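Probable acetyltransferase (Agrobacterium tumefaciens, PDB 2GE3) probably transfers the acetyl group of bound acetyl-coenzyme A to an acceptor substrate, as GNAT-family acetyltransferases do. Local coordinates at residues A[105-110]-A[140-145]. Residues are numbered along the deposited sequence; the frame is centred on the assembly and turned at random.
Sequences RLMRRT and IGFAHE
With CG1 anti to its own carbonyl carbon (chi1 -65°), Ile140 sends its longer branch, CG1 and CD1, across to helix 102-117, where Met107 and Arg108 receive it. Met107, a selenomethionine, extends at its second torsion (chi2 150°), which with chi1 carries SE to 3.6 Å from CG1 of Ile140. The same selenium approaches the ring of Phe142 more loosely and at a slant, 4.4 Å from CE1. A long, unbranched and flexible methionine, here with selenium in place of its sulfur, can reach both a branched aliphatic group and an aromatic ring.

Arg108 does its part at the border of the contact. Its CB does not point straight at Ile140, but the bent chain brings the guanidinium round so that CD1 of Ile140 sits over one face, towards the rim of the group and 3.6 Å from NH1. Arginine suits this exposed place because the flat face of its guanidinium can lie against a methyl while its N-H groups lie in the plane, away from the methyl. No hydrogen bond joins the two segments; the contact rests on van der Waals packing.

Gly141 turns the chain out of helix 131-140 in a Schellman motif, its positive phi (115°) being easy for a residue without a side chain. Phe142 follows, buried against Met164 and Ile166 of strand 158-167, while Leu136 and Tyr137 also pack on Met107. Helix 102-117 thus meets the C-terminal end of helix 131-140 and the turn into strand 143-153, an arrangement characteristic of the GNAT acetyltransferase fold, with the side chain of Met107 about 6 Å from the bound acetyl-coenzyme A.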
ATOM      1  N   ARG A 105      -0.387 -24.853  -5.388  1.00 27.35           N
ATOM      2  CA  ARG A 105      -1.008 -24.960  -6.707  1.00 26.43           C
ATOM      3  C   ARG A 105      -1.744 -23.722  -7.129  1.00 26.62           C
ATOM      4  O   ARG A 105      -1.651 -23.294  -8.252  1.00 25.28           O
ATOM      5  CB  ARG A 105      -2.027 -26.149  -6.782  1.00 22.71           C
ATOM      6  CG  ARG A 105      -1.499 -27.581  -6.570  1.00 24.37           C
ATOM      7  CD  ARG A 105      -2.548 -28.465  -7.199  1.00 35.28           C
ATOM      8  NE  ARG A 105      -3.394 -29.092  -6.295  1.00 43.20           N
ATOM      9  CZ  ARG A 105      -4.663 -29.428  -6.523  1.00 45.26           C
ATOM     10  NH1 ARG A 105      -5.325 -29.101  -7.629  1.00 42.77           N
ATOM     11  NH2 ARG A 105      -5.279 -30.079  -5.557  1.00 42.86           N
ATOM     12  N   LEU A 106      -2.553 -23.180  -6.242  1.00 28.52           N
ATOM     13  CA  LEU A 106      -3.239 -21.896  -6.515  1.00 29.91           C
ATOM     14  C   LEU A 106      -2.255 -20.758  -6.824  1.00 31.16           C
ATOM     15  O   LEU A 106      -2.494 -19.986  -7.769  1.00 31.11           O
ATOM     16  CB  LEU A 106      -4.035 -21.509  -5.282  1.00 29.27           C
ATOM     17  CG  LEU A 106      -5.509 -21.124  -5.100  1.00 31.70           C
ATOM     18  CD1 LEU A 106      -6.519 -21.580  -6.128  1.00 29.63           C
ATOM     19  CD2 LEU A 106      -5.897 -21.577  -3.606  1.00 30.46           C
HETATM   20  N   MSE A 107      -1.170 -20.636  -6.042  1.00 30.25           N
HETATM   21  CA  MSE A 107      -0.138 -19.646  -6.317  1.00 35.40           C
HETATM   22  C   MSE A 107       0.521 -19.800  -7.674  1.00 31.74           C
HETATM   23  O   MSE A 107       0.628 -18.845  -8.375  1.00 29.34           O
HETATM   24  CB  MSE A 107       0.976 -19.693  -5.283  1.00 33.23           C
HETATM   25  CG  MSE A 107       1.559 -18.289  -4.930  1.00 44.56           C
HETATM   26 SE   MSE A 107       2.175 -18.429  -2.982  1.00 54.95          SE
HETATM   27  CE  MSE A 107       0.762 -19.614  -2.674  1.00 57.69           C
ATOM     28  N   ARG A 108       0.973 -21.020  -8.032  1.00 31.27           N
ATOM     29  CA  ARG A 108       1.528 -21.273  -9.356  1.00 30.51           C
ATOM     30  C   ARG A 108       0.683 -20.858 -10.528  1.00 30.85           C
ATOM     31  O   ARG A 108       1.208 -20.333 -11.535  1.00 29.70           O
ATOM     32  CB  ARG A 108       1.936 -22.760  -9.490  1.00 31.71           C
ATOM     33  CG  ARG A 108       2.944 -23.091  -8.455  1.00 30.31           C
ATOM     34  CD  ARG A 108       3.959 -24.097  -8.768  1.00 32.21           C
ATOM     35  NE  ARG A 108       4.037 -25.027  -7.670  1.00 32.71           N
ATOM     36  CZ  ARG A 108       5.006 -25.165  -6.779  1.00 39.79           C
ATOM     37  NH1 ARG A 108       6.191 -24.396  -6.759  1.00 40.57           N
ATOM     38  NH2 ARG A 108       4.778 -26.155  -5.901  1.00 31.53           N
ATOM     39  N   ARG A 109      -0.605 -21.193 -10.462  1.00 30.21           N
ATOM     40  CA  ARG A 109      -1.541 -20.803 -11.512  1.00 29.60           C
ATOM     41  C   ARG A 109      -1.698 -19.292 -11.560  1.00 30.39           C
ATOM     42  O   ARG A 109      -1.813 -18.683 -12.648  1.00 31.00           O
ATOM     43  CB  ARG A 109      -2.924 -21.427 -11.285  1.00 29.25           C
ATOM     44  CG  ARG A 109      -2.965 -22.988 -11.605  1.00 29.72           C
ATOM     45  CD  ARG A 109      -2.784 -23.184 -13.173  1.00 31.39           C
ATOM     46  NE  ARG A 109      -3.949 -22.658 -13.922  1.00 36.18           N
ATOM     47  CZ  ARG A 109      -5.150 -23.262 -13.960  1.00 41.68           C
ATOM     48  NH1 ARG A 109      -5.381 -24.382 -13.246  1.00 41.93           N
ATOM     49  NH2 ARG A 109      -6.142 -22.734 -14.670  1.00 40.48           N
ATOM     50  N   THR A 110      -1.787 -18.684 -10.385  1.00 29.53           N
ATOM     51  CA  THR A 110      -2.076 -17.252 -10.269  1.00 28.69           C
ATOM     52  C   THR A 110      -0.856 -16.433 -10.731  1.00 28.39           C
ATOM     53  O   THR A 110      -1.026 -15.456 -11.422  1.00 29.07           O
ATOM     54  CB  THR A 110      -2.553 -16.873  -8.840  1.00 29.09           C
ATOM     55  OG1 THR A 110      -3.693 -17.683  -8.511  1.00 29.05           O
ATOM     56  CG2 THR A 110      -2.942 -15.310  -8.698  1.00 26.79           C
ATOM     57  N   ILE A 140       7.686 -21.075  -2.937  1.00 29.19           N
ATOM     58  CA  ILE A 140       7.302 -20.635  -4.281  1.00 27.63           C
ATOM     59  C   ILE A 140       8.392 -19.743  -4.918  1.00 27.33           C
ATOM     60  O   ILE A 140       8.429 -19.665  -6.101  1.00 25.20           O
ATOM     61  CB  ILE A 140       5.972 -19.849  -4.226  1.00 28.55           C
ATOM     62  CG1 ILE A 140       4.814 -20.768  -3.772  1.00 27.12           C
ATOM     63  CG2 ILE A 140       5.648 -19.202  -5.580  1.00 30.02           C
ATOM     64  CD1 ILE A 140       4.559 -22.017  -4.557  1.00 24.36           C
ATOM     65  N   GLY A 141       9.243 -19.061  -4.120  1.00 26.28           N
ATOM     66  CA  GLY A 141      10.336 -18.262  -4.638  1.00 23.91           C
ATOM     67  C   GLY A 141      10.173 -16.741  -4.344  1.00 25.23           C
ATOM     68  O   GLY A 141      10.907 -15.938  -4.896  1.00 23.86           O
ATOM     69  N   PHE A 142       9.290 -16.334  -3.409  1.00 24.85           N
ATOM     70  CA  PHE A 142       9.268 -14.933  -2.947  1.00 23.94           C
ATOM     71  C   PHE A 142      10.546 -14.646  -2.144  1.00 24.67           C
ATOM     72  O   PHE A 142      11.018 -15.500  -1.472  1.00 25.66           O
ATOM     73  CB  PHE A 142       8.048 -14.606  -2.114  1.00 22.41           C
ATOM     74  CG  PHE A 142       6.830 -14.404  -2.942  1.00 24.68           C
ATOM     75  CD1 PHE A 142       6.135 -15.505  -3.473  1.00 22.47           C
ATOM     76  CD2 PHE A 142       6.343 -13.116  -3.178  1.00 19.51           C
ATOM     77  CE1 PHE A 142       4.978 -15.318  -4.225  1.00 27.40           C
ATOM     78  CE2 PHE A 142       5.183 -12.915  -3.960  1.00 28.39           C
ATOM     79  CZ  PHE A 142       4.475 -14.007  -4.462  1.00 24.57           C
ATOM     80  N   ALA A 143      11.125 -13.470  -2.326  1.00 23.74           N
ATOM     81  CA  ALA A 143      12.231 -12.966  -1.575  1.00 23.53           C
ATOM     82  C   ALA A 143      11.711 -12.067  -0.436  1.00 24.13           C
ATOM     83  O   ALA A 143      10.761 -11.235  -0.617  1.00 23.94           O
ATOM     84  CB  ALA A 143      13.179 -12.153  -2.532  1.00 20.85           C
ATOM     85  N   HIS A 144      12.383 -12.156   0.714  1.00 23.76           N
ATOM     86  CA  HIS A 144      12.159 -11.196   1.740  1.00 23.80           C
ATOM     87  C   HIS A 144      12.702  -9.843   1.367  1.00 25.86           C
ATOM     88  O   HIS A 144      13.860  -9.718   0.914  1.00 25.02           O
ATOM     89  CB  HIS A 144      12.834 -11.696   3.076  1.00 23.89           C
ATOM     90  CG  HIS A 144      12.122 -12.879   3.686  1.00 22.62           C
ATOM     91  ND1 HIS A 144      10.998 -12.738   4.457  1.00 23.03           N
ATOM     92  CD2 HIS A 144      12.357 -14.212   3.609  1.00 22.97           C
ATOM     93  CE1 HIS A 144      10.597 -13.919   4.887  1.00 26.10           C
ATOM     94  NE2 HIS A 144      11.380 -14.836   4.346  1.00 27.17           N
ATOM     95  N   GLU A 145      11.930  -8.810   1.692  1.00 26.37           N
ATOM     96  CA  GLU A 145      12.294  -7.448   1.320  1.00 27.85           C
ATOM     97  C   GLU A 145      12.363  -6.529   2.493  1.00 28.19           C
ATOM     98  O   GLU A 145      12.809  -5.435   2.290  1.00 30.43           O
ATOM     99  CB  GLU A 145      11.321  -6.819   0.322  1.00 25.94           C
ATOM    100  CG  GLU A 145      11.519  -7.414  -1.063  1.00 28.95           C
ATOM    101  CD  GLU A 145      10.891  -6.535  -2.147  1.00 29.29           C
ATOM    102  OE1 GLU A 145      11.469  -6.461  -3.255  1.00 24.23           O
ATOM    103  OE2 GLU A 145       9.805  -5.919  -1.860  1.00 29.42           O
TER